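PDB 6MLX: leucine-rich repeat protein TpLRR from Treponema pallidum, which is of unknown function but, as a secreted and probably periplasmic leucine-rich repeat protein, may offer its solenoid surface to binding partners. Local coordinates for residues I24-G29 / Y54-L59; A75-T80 / A98-V103; G178-K183 / R203-L208; R172-L177 / Y195-V200; L87-R92 / P111-V116. One frame throughout, in Å; residues are numbered along the deposited sequence.

Contact 1 (I24-G29 / Y54-L59)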
# COMPACT_ATOMS: atom_id res chain seq x y z
N ILE A 24 -5.60 7.51 15.60
CA ILE A 24 -4.46 8.43 15.62
C ILE A 24 -4.63 9.43 14.48
O ILE A 24 -4.68 9.05 13.31
CB ILE A 24 -3.13 7.68 15.51
CG1 ILE A 24 -2.96 6.72 16.68
CG2 ILE A 24 -1.96 8.67 15.49
CD1 ILE A 24 -2.80 7.39 18.02
N THR A 25 -4.73 10.71 14.82
CA THR A 25 -4.99 11.75 13.84
C THR A 25 -3.74 12.53 13.45
O THR A 25 -3.72 13.11 12.35
CB THR A 25 -6.06 12.73 14.35
OG1 THR A 25 -5.59 13.35 15.55
CG2 THR A 25 -7.33 11.98 14.66
N ARG A 26 -2.72 12.57 14.29
CA ARG A 26 -1.51 13.27 13.87
C ARG A 26 -0.33 12.77 14.70
O ARG A 26 -0.46 12.51 15.90
CB ARG A 26 -1.67 14.79 13.97
CG ARG A 26 -0.51 15.61 13.42
CD ARG A 26 -0.32 15.38 11.89
NE ARG A 26 0.43 16.45 11.24
CZ ARG A 26 1.24 16.30 10.19
NH1 ARG A 26 1.46 15.11 9.66
NH2 ARG A 26 1.87 17.35 9.68
N TYR A 27 0.80 12.59 14.03
CA TYR A 27 2.08 12.40 14.70
C TYR A 27 2.77 13.75 14.76
O TYR A 27 2.95 14.41 13.73
CB TYR A 27 2.93 11.37 13.97
CG TYR A 27 4.36 11.30 14.47
CD1 TYR A 27 4.64 10.97 15.79
CD2 TYR A 27 5.42 11.54 13.61
CE1 TYR A 27 5.95 10.90 16.24
CE2 TYR A 27 6.72 11.47 14.04
CZ TYR A 27 6.99 11.15 15.35
OH TYR A 27 8.29 11.08 15.76
N LEU A 28 3.14 14.16 15.97
CA LEU A 28 3.70 15.49 16.20
C LEU A 28 5.22 15.50 16.24
O LEU A 28 5.83 16.52 15.91
CB LEU A 28 3.16 16.07 17.52
CG LEU A 28 1.63 16.06 17.63
CD1 LEU A 28 1.12 16.44 19.03
CD2 LEU A 28 1.00 16.95 16.57
N GLY A 29 5.85 14.40 16.62
CA GLY A 29 7.29 14.37 16.78
C GLY A 29 8.01 14.41 15.44
O GLY A 29 7.44 14.62 14.37
N TYR A 54 1.32 12.73 7.22
CA TYR A 54 1.52 13.47 5.98
C TYR A 54 2.77 14.34 6.06
O TYR A 54 2.92 15.15 6.98
CB TYR A 54 0.27 14.30 5.72
CG TYR A 54 0.25 15.07 4.44
CD1 TYR A 54 -0.33 14.52 3.29
CD2 TYR A 54 0.77 16.35 4.37
CE1 TYR A 54 -0.37 15.22 2.11
CE2 TYR A 54 0.74 17.06 3.18
CZ TYR A 54 0.16 16.50 2.06
OH TYR A 54 0.12 17.20 0.88
N GLY A 55 3.69 14.14 5.11
CA GLY A 55 4.89 14.95 5.03
C GLY A 55 5.93 14.72 6.10
O GLY A 55 6.83 15.56 6.26
N CYS A 56 5.88 13.61 6.83
CA CYS A 56 6.83 13.39 7.93
C CYS A 56 8.15 12.87 7.35
O CYS A 56 8.50 11.69 7.46
CB CYS A 56 6.27 12.44 8.97
SG CYS A 56 4.88 13.13 9.91
N VAL A 57 8.90 13.79 6.73
CA VAL A 57 10.13 13.43 6.02
C VAL A 57 11.22 12.89 6.94
O VAL A 57 12.21 12.35 6.44
CB VAL A 57 10.70 14.64 5.25
CG1 VAL A 57 9.77 15.04 4.11
CG2 VAL A 57 10.97 15.82 6.19
N SER A 58 11.06 13.00 8.25
CA SER A 58 12.06 12.49 9.18
C SER A 58 11.99 10.98 9.37
O SER A 58 12.99 10.38 9.78
CB SER A 58 11.87 13.16 10.54
OG SER A 58 10.60 12.80 11.07
N LEU A 59 10.85 10.36 9.10
CA LEU A 59 10.63 8.97 9.48
C LEU A 59 11.39 8.02 8.57
O LEU A 59 11.39 8.18 7.35
CB LEU A 59 9.14 8.65 9.47
CG LEU A 59 8.49 9.08 10.79
CD1 LEU A 59 6.97 9.08 10.70
CD2 LEU A 59 8.96 8.15 11.89
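Arg26 and Tyr27 both turn CG to the side opposite the backbone N (chi1 -174° and 170°), yet as neighbours on one strand they meet the 54-59 loop at different points. In Arg26 a further bend at chi2 brings the guanidinium up to the backbone of Tyr54, where NH1 donates to Tyr54 O over 3.1 Å. The bond is close to straight, 163° at the hydrogen, and the oxygen lies at the edge of the guanidinium, near its plane. Ala52 O gives the same nitrogen a second, weak partner. Cys56 SG also comes to 4.0 Å from Arg26 NH1, approaching the group obliquely. The contact is consistent with the N-terminal strands covering the first coil of the leucine-rich repeat solenoid. Strand 22-27, pairing with 11-15 on one side and carrying a classic beta bulge at Thr25 and Arg26 opposite Gln12, lies against a loop of the repeat region that is folded by a type I turn from Cys56 to Leu59. Cys56 presents its sulfur to the edge of the Tyr27 ring in a sulfur-aromatic contact, SG lying 4.1 Å from Tyr27 CD2. Leu59 adds its CD1 methyl, 4.1 Å from Tyr27 CE2. The Tyr27 hydroxyl is bonded to Gly31 N, which ties down the far end of the ring, while the rings of Phe11 and Phe53 meet it from elsewhere in the fold.

Contact 2 (A75-T80 / A98-V103)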
# COMPACT_ATOMS: atom_id res chain seq x y z
N ALA A 75 -2.26 8.80 4.40
CA ALA A 75 -1.73 8.71 5.77
C ALA A 75 -0.22 8.92 5.81
O ALA A 75 0.30 9.60 6.71
CB ALA A 75 -2.07 7.36 6.39
N PHE A 76 0.52 8.34 4.87
CA PHE A 76 1.97 8.52 4.83
C PHE A 76 2.42 9.20 3.55
O PHE A 76 3.57 9.06 3.16
CB PHE A 76 2.68 7.18 5.02
CG PHE A 76 2.35 6.50 6.31
CD1 PHE A 76 3.09 6.75 7.45
CD2 PHE A 76 1.30 5.60 6.38
CE1 PHE A 76 2.79 6.12 8.65
CE2 PHE A 76 0.99 4.97 7.57
CZ PHE A 76 1.74 5.22 8.70
N ASP A 77 1.51 9.91 2.88
CA ASP A 77 1.85 10.71 1.71
C ASP A 77 3.02 11.64 2.04
O ASP A 77 2.96 12.41 3.00
CB ASP A 77 0.61 11.51 1.29
CG ASP A 77 0.79 12.26 -0.02
OD1 ASP A 77 1.92 12.44 -0.51
OD2 ASP A 77 -0.25 12.67 -0.58
N GLY A 78 4.11 11.51 1.29
CA GLY A 78 5.26 12.39 1.46
C GLY A 78 6.27 11.96 2.50
O GLY A 78 7.18 12.75 2.80
N CYS A 79 6.17 10.76 3.05
CA CYS A 79 7.19 10.28 3.98
C CYS A 79 8.39 9.78 3.18
O CYS A 79 8.67 8.58 3.09
CB CYS A 79 6.63 9.21 4.90
SG CYS A 79 5.44 9.88 6.07
N THR A 80 9.14 10.74 2.64
CA THR A 80 10.13 10.44 1.61
C THR A 80 11.32 9.61 2.12
O THR A 80 12.05 9.04 1.32
CB THR A 80 10.62 11.74 0.97
OG1 THR A 80 11.17 12.57 1.99
CG2 THR A 80 9.46 12.49 0.32
N ALA A 98 -2.26 6.30 0.40
CA ALA A 98 -1.72 6.20 1.75
C ALA A 98 -0.19 6.25 1.78
O ALA A 98 0.38 6.76 2.74
CB ALA A 98 -2.19 4.92 2.42
N PHE A 99 0.48 5.75 0.74
CA PHE A 99 1.94 5.78 0.66
C PHE A 99 2.41 6.51 -0.58
O PHE A 99 3.49 6.22 -1.11
CB PHE A 99 2.52 4.36 0.72
CG PHE A 99 2.24 3.67 2.02
CD1 PHE A 99 3.03 3.93 3.13
CD2 PHE A 99 1.18 2.78 2.13
CE1 PHE A 99 2.79 3.30 4.34
CE2 PHE A 99 0.93 2.13 3.34
CZ PHE A 99 1.74 2.40 4.45
N HIS A 100 1.61 7.45 -1.05
CA HIS A 100 1.99 8.25 -2.20
C HIS A 100 3.33 8.94 -1.95
O HIS A 100 3.57 9.50 -0.88
CB HIS A 100 0.86 9.27 -2.49
CG HIS A 100 1.20 10.27 -3.55
ND1 HIS A 100 1.24 9.97 -4.89
CD2 HIS A 100 1.50 11.59 -3.46
CE1 HIS A 100 1.56 11.05 -5.58
NE2 HIS A 100 1.72 12.05 -4.73
N LYS A 101 4.23 8.83 -2.94
CA LYS A 101 5.56 9.46 -2.89
C LYS A 101 6.42 8.98 -1.73
O LYS A 101 7.26 9.73 -1.22
CB LYS A 101 5.46 10.99 -2.84
CG LYS A 101 5.04 11.66 -4.13
CD LYS A 101 4.94 13.17 -3.92
CE LYS A 101 5.81 13.91 -4.92
NZ LYS A 101 5.16 13.80 -6.27
N CYS A 102 6.22 7.74 -1.27
CA CYS A 102 7.14 7.16 -0.29
C CYS A 102 8.30 6.54 -1.09
O CYS A 102 8.37 5.32 -1.31
CB CYS A 102 6.44 6.15 0.60
SG CYS A 102 5.35 6.90 1.84
N VAL A 103 9.21 7.41 -1.53
CA VAL A 103 10.20 7.05 -2.54
C VAL A 103 11.34 6.21 -1.98
O VAL A 103 12.19 5.76 -2.75
CB VAL A 103 10.73 8.33 -3.22
CG1 VAL A 103 9.56 9.10 -3.81
CG2 VAL A 103 11.49 9.19 -2.22
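Phe76 and Phe99 lie side by side and point the same way, their rings parallel to within 1° but slid so far that they barely overlap. The centroids are 5.1 Å apart, and the closest carbons, Phe76 CD2 and Phe99 CE1, come to 3.4 Å. The backbones beside them run in step and are joined by two bonds: Phe76 N to Ala98 O at 2.7 Å, and Gly78 N to His100 O at 3.0 Å. Between them Asp77 and His100 point the same way. Asp77 OD1 sits at the imidazole edge, 3.1 Å from His100 CD2, with carboxylate and ring planes almost perpendicular; His74 ND1 binds the other oxygen, OD2, and so helps set the carboxylate. Cys102 places SG 4.0 Å from Cys79 CB. Each segment holds its shape by a type II turn, Phe76 to Cys79 and Phe99 to Cys102, so the same bend recurs in consecutive coils, as expected of leucine-rich repeats. The phenylalanine row runs on to Phe53 and Phe122 in the adjoining loops, and both rings of this contact rest on Ile85 of strand 84-86, while Ile71 of strand 70-71 packs against Phe76 and Ala98.

Contact 3 (G178-K183 / R203-L208)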
# COMPACT_ATOMS: atom_id res chain seq x y z
N GLY A 178 3.00 -12.78 -11.10
CA GLY A 178 2.62 -14.11 -10.66
C GLY A 178 1.14 -14.22 -10.35
O GLY A 178 0.45 -13.23 -10.09
N ASN A 179 0.64 -15.46 -10.40
CA ASN A 179 -0.77 -15.72 -10.10
C ASN A 179 -1.68 -15.01 -11.08
O ASN A 179 -2.72 -14.48 -10.69
CB ASN A 179 -1.14 -15.31 -8.68
CG ASN A 179 -1.04 -16.42 -7.73
OD1 ASN A 179 -0.82 -17.55 -8.13
ND2 ASN A 179 -1.23 -16.13 -6.45
N LEU A 180 -1.26 -14.92 -12.32
CA LEU A 180 -2.14 -14.36 -13.33
C LEU A 180 -3.27 -15.35 -13.57
O LEU A 180 -3.01 -16.54 -13.76
CB LEU A 180 -1.36 -14.10 -14.61
CG LEU A 180 -2.00 -13.19 -15.67
CD1 LEU A 180 -2.46 -11.86 -15.09
CD2 LEU A 180 -0.99 -12.97 -16.80
N PRO A 181 -4.52 -14.93 -13.52
CA PRO A 181 -5.63 -15.89 -13.53
C PRO A 181 -5.90 -16.47 -14.91
O PRO A 181 -5.38 -16.03 -15.94
CB PRO A 181 -6.83 -15.06 -13.06
CG PRO A 181 -6.25 -13.78 -12.53
CD PRO A 181 -4.99 -13.55 -13.26
N GLU A 182 -6.75 -17.49 -14.91
CA GLU A 182 -7.24 -18.07 -16.14
C GLU A 182 -8.26 -17.17 -16.83
O GLU A 182 -8.49 -17.30 -18.03
CB GLU A 182 -7.84 -19.43 -15.81
CG GLU A 182 -6.98 -20.20 -14.80
CD GLU A 182 -5.91 -21.03 -15.49
OE1 GLU A 182 -6.25 -21.68 -16.50
OE2 GLU A 182 -4.73 -21.02 -15.05
N LYS A 183 -8.85 -16.24 -16.08
CA LYS A 183 -9.81 -15.30 -16.63
C LYS A 183 -9.81 -14.07 -15.74
O LYS A 183 -9.83 -14.19 -14.51
CB LYS A 183 -11.20 -15.94 -16.72
CG LYS A 183 -12.36 -14.99 -16.51
CD LYS A 183 -13.68 -15.70 -16.81
CE LYS A 183 -14.04 -16.68 -15.67
NZ LYS A 183 -14.63 -15.98 -14.45
N ARG A 203 2.02 -12.12 -24.16
CA ARG A 203 1.13 -12.99 -24.91
C ARG A 203 0.04 -13.57 -24.02
O ARG A 203 -1.12 -13.64 -24.44
CB ARG A 203 1.91 -14.12 -25.59
CG ARG A 203 2.70 -13.66 -26.81
CD ARG A 203 3.16 -14.82 -27.69
NE ARG A 203 4.06 -15.74 -26.99
CZ ARG A 203 5.37 -15.59 -26.91
NH1 ARG A 203 5.96 -14.53 -27.47
NH2 ARG A 203 6.11 -16.48 -26.25
N SER A 204 0.38 -14.02 -22.81
CA SER A 204 -0.69 -14.58 -21.98
C SER A 204 -1.67 -13.50 -21.53
O SER A 204 -2.86 -13.79 -21.33
CB SER A 204 -0.10 -15.36 -20.79
OG SER A 204 0.79 -14.58 -20.03
N VAL A 205 -1.21 -12.25 -21.45
CA VAL A 205 -2.10 -11.14 -21.12
C VAL A 205 -3.02 -10.81 -22.30
O VAL A 205 -4.22 -10.57 -22.11
CB VAL A 205 -1.28 -9.91 -20.69
CG1 VAL A 205 -2.10 -8.65 -20.80
CG2 VAL A 205 -0.80 -10.08 -19.24
N ARG A 206 -2.47 -10.76 -23.52
CA ARG A 206 -3.34 -10.57 -24.68
C ARG A 206 -4.36 -11.70 -24.78
O ARG A 206 -5.55 -11.45 -25.01
CB ARG A 206 -2.51 -10.44 -25.97
CG ARG A 206 -1.52 -9.26 -25.98
CD ARG A 206 -1.76 -8.22 -27.10
NE ARG A 206 -2.53 -7.05 -26.63
CZ ARG A 206 -2.07 -5.80 -26.56
NH1 ARG A 206 -0.83 -5.50 -26.92
NH2 ARG A 206 -2.87 -4.84 -26.11
N LYS A 207 -3.91 -12.94 -24.57
CA LYS A 207 -4.79 -14.11 -24.57
C LYS A 207 -5.91 -13.97 -23.54
O LYS A 207 -7.03 -14.43 -23.79
CB LYS A 207 -3.98 -15.38 -24.32
CG LYS A 207 -4.81 -16.66 -24.15
CD LYS A 207 -4.10 -17.85 -24.77
CE LYS A 207 -3.89 -17.62 -26.27
NZ LYS A 207 -3.23 -18.77 -26.99
N LEU A 208 -5.63 -13.33 -22.40
CA LEU A 208 -6.70 -13.05 -21.45
C LEU A 208 -7.62 -11.92 -21.89
O LEU A 208 -8.65 -11.70 -21.25
CB LEU A 208 -6.11 -12.72 -20.06
CG LEU A 208 -5.46 -13.88 -19.30
CD1 LEU A 208 -4.60 -13.34 -18.17
CD2 LEU A 208 -6.48 -14.87 -18.75
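Leu180 overlaps Leu208, the two side chains sliding past each other in opposite directions so that Leu180 CG comes to 3.6 Å from Leu208 CD1. The branches divide the work. Leu180 extends its CG away from its own backbone N (chi1 -165°), and this carries CD2 across to the helix, where it meets Val205 CG2 at 3.8 Å. The side chains of Leu180 and Val205 cross at about a right angle. The same methyl, Leu180 CD2, also has Ser204 OG at 4.0 Å; the serine hydroxyl is bonded to backbone oxygens of Leu201 and Val200, one turn back, so towards Leu180 it offers no more than a van der Waals surface. Leu208 uses both of its methyls. CD1 meets Leu180 and also nears Pro181 O, while CD2 lies against the backbone after Leu180, at 3.2 Å from Pro181 O and equally 3.2 Å from Glu182 O. These carbonyl contacts are close for a methyl group and suggest snug packing there. Helix 199-207 comes after the last strands of the repeat array and lies against the loop between strands 176-178 and 185-186, consistent with the general way in which a terminal helix can cover the end of a leucine-rich repeat solenoid. Val205 also touches Phe191 and Tyr210, and Pro181 reaches back to Val160, so the contact joins the terminal element to the preceding coil. No hydrogen bond links the two segments; the junction rests on aliphatic packing and on methyl groups set against backbone carbonyls, and its strength probably comes from burying leucine and valine methyls near the protein surface.

Contact 4 (R172-L177 / Y195-V200)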
# COMPACT_ATOMS: atom_id res chain seq x y z
N ARG A 172 8.09 0.68 -15.40
CA ARG A 172 8.97 0.38 -16.51
C ARG A 172 9.95 -0.76 -16.23
O ARG A 172 10.59 -1.23 -17.17
CB ARG A 172 9.74 1.63 -16.92
CG ARG A 172 10.30 2.44 -15.78
CD ARG A 172 11.20 3.54 -16.33
NE ARG A 172 11.59 4.51 -15.31
CZ ARG A 172 12.65 4.36 -14.53
NH1 ARG A 172 13.41 3.28 -14.64
NH2 ARG A 172 12.96 5.29 -13.64
N ASN A 173 10.07 -1.22 -14.98
CA ASN A 173 10.93 -2.36 -14.68
C ASN A 173 10.15 -3.63 -14.35
O ASN A 173 10.76 -4.62 -13.93
CB ASN A 173 11.88 -2.00 -13.54
CG ASN A 173 13.14 -1.35 -14.04
OD1 ASN A 173 13.82 -1.88 -14.93
ND2 ASN A 173 13.46 -0.18 -13.50
N LEU A 174 8.84 -3.62 -14.55
CA LEU A 174 8.01 -4.77 -14.20
C LEU A 174 8.26 -5.90 -15.19
O LEU A 174 8.09 -5.73 -16.40
CB LEU A 174 6.54 -4.37 -14.20
CG LEU A 174 5.56 -5.48 -13.85
CD1 LEU A 174 5.87 -6.06 -12.46
CD2 LEU A 174 4.13 -4.97 -13.91
N VAL A 175 8.68 -7.07 -14.69
CA VAL A 175 8.93 -8.20 -15.56
C VAL A 175 8.20 -9.47 -15.14
O VAL A 175 8.10 -10.41 -15.95
CB VAL A 175 10.45 -8.48 -15.68
CG1 VAL A 175 11.20 -7.26 -16.19
CG2 VAL A 175 11.01 -8.90 -14.37
N GLU A 176 7.68 -9.56 -13.93
CA GLU A 176 7.08 -10.78 -13.42
C GLU A 176 5.73 -10.46 -12.79
O GLU A 176 5.63 -9.57 -11.94
CB GLU A 176 7.99 -11.47 -12.40
CG GLU A 176 7.43 -12.75 -11.83
CD GLU A 176 8.39 -13.40 -10.84
OE1 GLU A 176 8.61 -12.85 -9.74
OE2 GLU A 176 8.96 -14.44 -11.17
N LEU A 177 4.71 -11.20 -13.21
CA LEU A 177 3.34 -11.02 -12.73
C LEU A 177 2.85 -12.42 -12.37
O LEU A 177 2.39 -13.17 -13.23
CB LEU A 177 2.48 -10.36 -13.79
CG LEU A 177 1.07 -9.99 -13.37
CD1 LEU A 177 1.11 -9.06 -12.18
CD2 LEU A 177 0.33 -9.33 -14.54
N TYR A 195 7.65 -1.20 -20.09
CA TYR A 195 8.53 -1.51 -21.22
C TYR A 195 9.20 -2.87 -21.11
O TYR A 195 9.59 -3.44 -22.13
CB TYR A 195 9.59 -0.42 -21.38
CG TYR A 195 9.01 0.81 -22.04
CD1 TYR A 195 8.85 0.85 -23.43
CD2 TYR A 195 8.57 1.89 -21.29
CE1 TYR A 195 8.29 1.95 -24.05
CE2 TYR A 195 8.00 3.00 -21.91
CZ TYR A 195 7.87 3.02 -23.30
OH TYR A 195 7.31 4.11 -23.94
N ARG A 196 9.34 -3.42 -19.90
CA ARG A 196 10.16 -4.60 -19.71
C ARG A 196 9.36 -5.90 -19.57
O ARG A 196 9.96 -6.94 -19.28
CB ARG A 196 11.06 -4.39 -18.50
CG ARG A 196 12.13 -3.36 -18.82
CD ARG A 196 13.49 -3.99 -18.70
NE ARG A 196 13.93 -3.90 -17.31
CZ ARG A 196 14.82 -4.72 -16.76
NH1 ARG A 196 15.33 -5.71 -17.47
NH2 ARG A 196 15.17 -4.54 -15.49
N LEU A 197 8.05 -5.88 -19.80
CA LEU A 197 7.28 -7.12 -19.72
C LEU A 197 7.81 -8.14 -20.73
O LEU A 197 7.95 -7.82 -21.91
CB LEU A 197 5.80 -6.85 -19.99
CG LEU A 197 5.11 -5.84 -19.07
CD1 LEU A 197 3.68 -5.64 -19.54
CD2 LEU A 197 5.16 -6.29 -17.62
N PRO A 198 8.14 -9.36 -20.30
CA PRO A 198 8.62 -10.38 -21.24
C PRO A 198 7.54 -10.77 -22.24
O PRO A 198 6.34 -10.61 -22.01
CB PRO A 198 8.97 -11.57 -20.34
CG PRO A 198 9.02 -11.02 -18.95
CD PRO A 198 8.10 -9.86 -18.91
N ASP A 199 8.00 -11.31 -23.37
CA ASP A 199 7.07 -11.65 -24.45
C ASP A 199 6.06 -12.71 -24.03
O ASP A 199 4.88 -12.62 -24.38
CB ASP A 199 7.83 -12.12 -25.69
CG ASP A 199 8.38 -10.97 -26.49
OD1 ASP A 199 7.58 -10.09 -26.90
OD2 ASP A 199 9.60 -10.94 -26.72
N VAL A 200 6.50 -13.73 -23.29
CA VAL A 200 5.57 -14.77 -22.86
C VAL A 200 4.48 -14.16 -21.96
O VAL A 200 3.30 -14.52 -22.05
CB VAL A 200 6.32 -15.93 -22.17
CG1 VAL A 200 6.61 -15.63 -20.70
CG2 VAL A 200 5.54 -17.25 -22.33
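Asn173 and Arg196 supply the directional bonding between these segments. The arginine approaches side-on, NE and NH2 both donating to the single oxygen Asn173 OD1, at 3.1 Å from NE and 3.0 Å from NH2. OD1 lies at the guanidinium edge, close to its plane, yet the amide itself is turned nearly perpendicular, 84° away. As a result NE arrives in the carbonyl plane of Asn173 whereas NH2 is tilted from it. Bends at chi2 and chi3 fold the arginine chain back alongside its partner to make this grip possible, and the other end of the asparagine amide is anchored too, ND2 being bonded to Ala149 O of the preceding coil. The backbones here run almost parallel, 7° apart between residues 172-175 and 195-198, which is how successive coils of a leucine-rich repeat solenoid lie on one another; beyond them the first segment enters strand 176-178, while the second departs into helix 199-207, with Pro198 at the N-cap position. Apolar contacts flank the polar grip. Val175 CG1 sits over one face of the Arg196 guanidinium and also packs 3.7 Å from Arg196 CB. Leu197 and Leu174 meet through Leu197 CD2 and Leu174 CG, 3.9 Å apart. A third group of contacts sets carbon against carbonyl oxygen: Arg196 CG comes to 3.1 Å from Arg172 O, Leu197 CD2 to 3.2 Å from Leu174 O, and Pro198 CD to 3.0 Å from Val175 O. Leu197 also touches Phe214 and Lys202, and Leu177 touches Leu201 of the helix.

Contact 5 (L87-R92 / P111-V116)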
# COMPACT_ATOMS: atom_id res chain seq x y z
N LEU A 87 3.72 -3.89 9.15
CA LEU A 87 2.27 -3.77 9.21
C LEU A 87 1.72 -4.81 10.16
O LEU A 87 2.25 -5.93 10.26
CB LEU A 87 1.65 -3.95 7.83
CG LEU A 87 2.10 -2.91 6.80
CD1 LEU A 87 1.45 -3.14 5.44
CD2 LEU A 87 1.81 -1.50 7.30
N PRO A 88 0.65 -4.48 10.87
CA PRO A 88 0.08 -5.44 11.81
C PRO A 88 -0.67 -6.56 11.10
O PRO A 88 -1.18 -6.38 9.99
CB PRO A 88 -0.89 -4.58 12.62
CG PRO A 88 -1.34 -3.51 11.66
CD PRO A 88 -0.12 -3.23 10.80
N ASP A 89 -0.77 -7.72 11.75
CA ASP A 89 -1.72 -8.69 11.21
C ASP A 89 -3.17 -8.25 11.35
O ASP A 89 -4.04 -8.82 10.69
CB ASP A 89 -1.53 -10.08 11.83
CG ASP A 89 -2.53 -11.10 11.28
OD1 ASP A 89 -2.80 -11.07 10.05
OD2 ASP A 89 -3.09 -11.91 12.06
N GLY A 90 -3.49 -7.24 12.15
CA GLY A 90 -4.88 -6.80 12.13
C GLY A 90 -5.29 -5.98 10.90
O GLY A 90 -6.49 -5.78 10.71
N LEU A 91 -4.34 -5.53 10.08
CA LEU A 91 -4.68 -4.55 9.04
C LEU A 91 -5.66 -5.12 8.01
O LEU A 91 -5.45 -6.21 7.48
CB LEU A 91 -3.42 -4.04 8.34
CG LEU A 91 -3.66 -2.99 7.25
CD1 LEU A 91 -4.23 -1.69 7.81
CD2 LEU A 91 -2.38 -2.72 6.46
N ARG A 92 -6.75 -4.38 7.75
CA ARG A 92 -7.77 -4.77 6.79
C ARG A 92 -7.82 -3.91 5.54
O ARG A 92 -8.17 -4.42 4.48
CB ARG A 92 -9.17 -4.73 7.43
CG ARG A 92 -9.23 -5.17 8.88
CD ARG A 92 -9.62 -6.64 8.97
NE ARG A 92 -10.99 -6.77 8.52
CZ ARG A 92 -11.46 -7.86 7.95
NH1 ARG A 92 -10.65 -8.90 7.77
NH2 ARG A 92 -12.73 -7.91 7.56
N PRO A 111 -0.01 -8.16 5.47
CA PRO A 111 -0.54 -9.17 6.39
C PRO A 111 -1.61 -10.03 5.75
O PRO A 111 -2.32 -9.62 4.82
CB PRO A 111 -1.12 -8.35 7.54
CG PRO A 111 -1.45 -7.05 6.93
CD PRO A 111 -0.39 -6.79 5.88
N ARG A 112 -1.76 -11.23 6.31
CA ARG A 112 -2.78 -12.15 5.82
C ARG A 112 -4.20 -11.62 6.00
O ARG A 112 -5.13 -12.18 5.44
CB ARG A 112 -2.61 -13.51 6.53
CG ARG A 112 -3.53 -14.62 6.00
CD ARG A 112 -2.79 -15.94 5.90
NE ARG A 112 -3.65 -17.11 5.73
CZ ARG A 112 -3.35 -18.29 6.26
NH1 ARG A 112 -4.15 -19.33 6.08
NH2 ARG A 112 -2.23 -18.41 6.99
N SER A 113 -4.38 -10.51 6.72
CA SER A 113 -5.70 -9.94 6.93
C SER A 113 -6.09 -8.87 5.92
O SER A 113 -7.26 -8.45 5.91
CB SER A 113 -5.78 -9.35 8.34
OG SER A 113 -4.68 -8.46 8.55
N LEU A 114 -5.17 -8.40 5.08
CA LEU A 114 -5.44 -7.24 4.23
C LEU A 114 -6.53 -7.56 3.20
O LEU A 114 -6.40 -8.50 2.40
CB LEU A 114 -4.16 -6.80 3.54
CG LEU A 114 -4.23 -5.50 2.72
CD1 LEU A 114 -4.53 -4.31 3.63
CD2 LEU A 114 -2.95 -5.28 1.90
N GLN A 115 -7.59 -6.75 3.19
CA GLN A 115 -8.73 -6.92 2.29
C GLN A 115 -8.71 -5.96 1.10
O GLN A 115 -9.02 -6.37 -0.03
CB GLN A 115 -10.06 -6.71 3.04
CG GLN A 115 -10.26 -7.55 4.31
CD GLN A 115 -10.55 -9.00 3.99
OE1 GLN A 115 -11.53 -9.32 3.31
NE2 GLN A 115 -9.68 -9.88 4.46
N VAL A 116 -8.38 -4.69 1.34
CA VAL A 116 -8.67 -3.59 0.42
C VAL A 116 -7.43 -2.71 0.29
O VAL A 116 -6.86 -2.27 1.29
CB VAL A 116 -9.87 -2.74 0.91
CG1 VAL A 116 -10.11 -1.53 -0.01
CG2 VAL A 116 -11.13 -3.60 1.03
O HOH W 1 0.19 -11.90 8.55
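Arg92 O is gripped by two successive backbone amides, Gln115 N at 2.7 Å and Val116 N at 3.2 Å. Val116 N lies in the carbonyl plane of Arg92, whereas Gln115 N is tilted from it. Beside these bonds the side chains of Arg92 and Gln115 run alongside each other and stack, guanidinium and amide planes 23° apart, with Gln115 CG over one guanidinium face, 3.7 Å from Arg92 NH1. Gln115 NE2 stands above the carbonyl plane of Ser113 and donates to its O, which helps hold the rotation of the amide, whose oxygen has a weak outside partner in Lys138 NZ. At the start of the second segment, the Pro111 ring wedges against the first turn: CB lies 3.1 Å from Pro88 O and CG 3.9 Å from Leu91 CB. Inward, Leu91 and Leu114, both with CG anti to N, point the same way, and Leu91 CD2 meets Leu114 CD1 at 3.9 Å. The position of Ser113 OG is doubtful, so its proximity to Leu91 O is no firm bond. A water accepts from Arg112 N and donates weakly to Asp89 OD1. Two like type I turns, Pro88 to Leu91 and Pro111 to Leu114, thus lie one upon the other, the repeat-to-repeat stacking expected of a leucine-rich repeat solenoid.

Overall arrangement
The five contacts sample the solenoid from end to end, contacts 1 and 3 lying about 41 Å apart between centres. Contacts 2 and 5 join consecutive coils in its middle, on opposite sides of the chain's centre; their segments alternate along the sequence, and both combine backbone bonds with paired side chains. Contact 1 is largely buried and adjoins contact 2 through a probable bond from Gly55 N to Asp77 O, 2.8 Å, extending the coil stack to the N-terminal strands. At the other end, contact 3 packs on helix 199-207 and contact 4 on the residues leading into it: contact 4 still pairs coils and has an arginine grip, whereas surface contact 3 is mostly aliphatic, without a hydrogen bond across it.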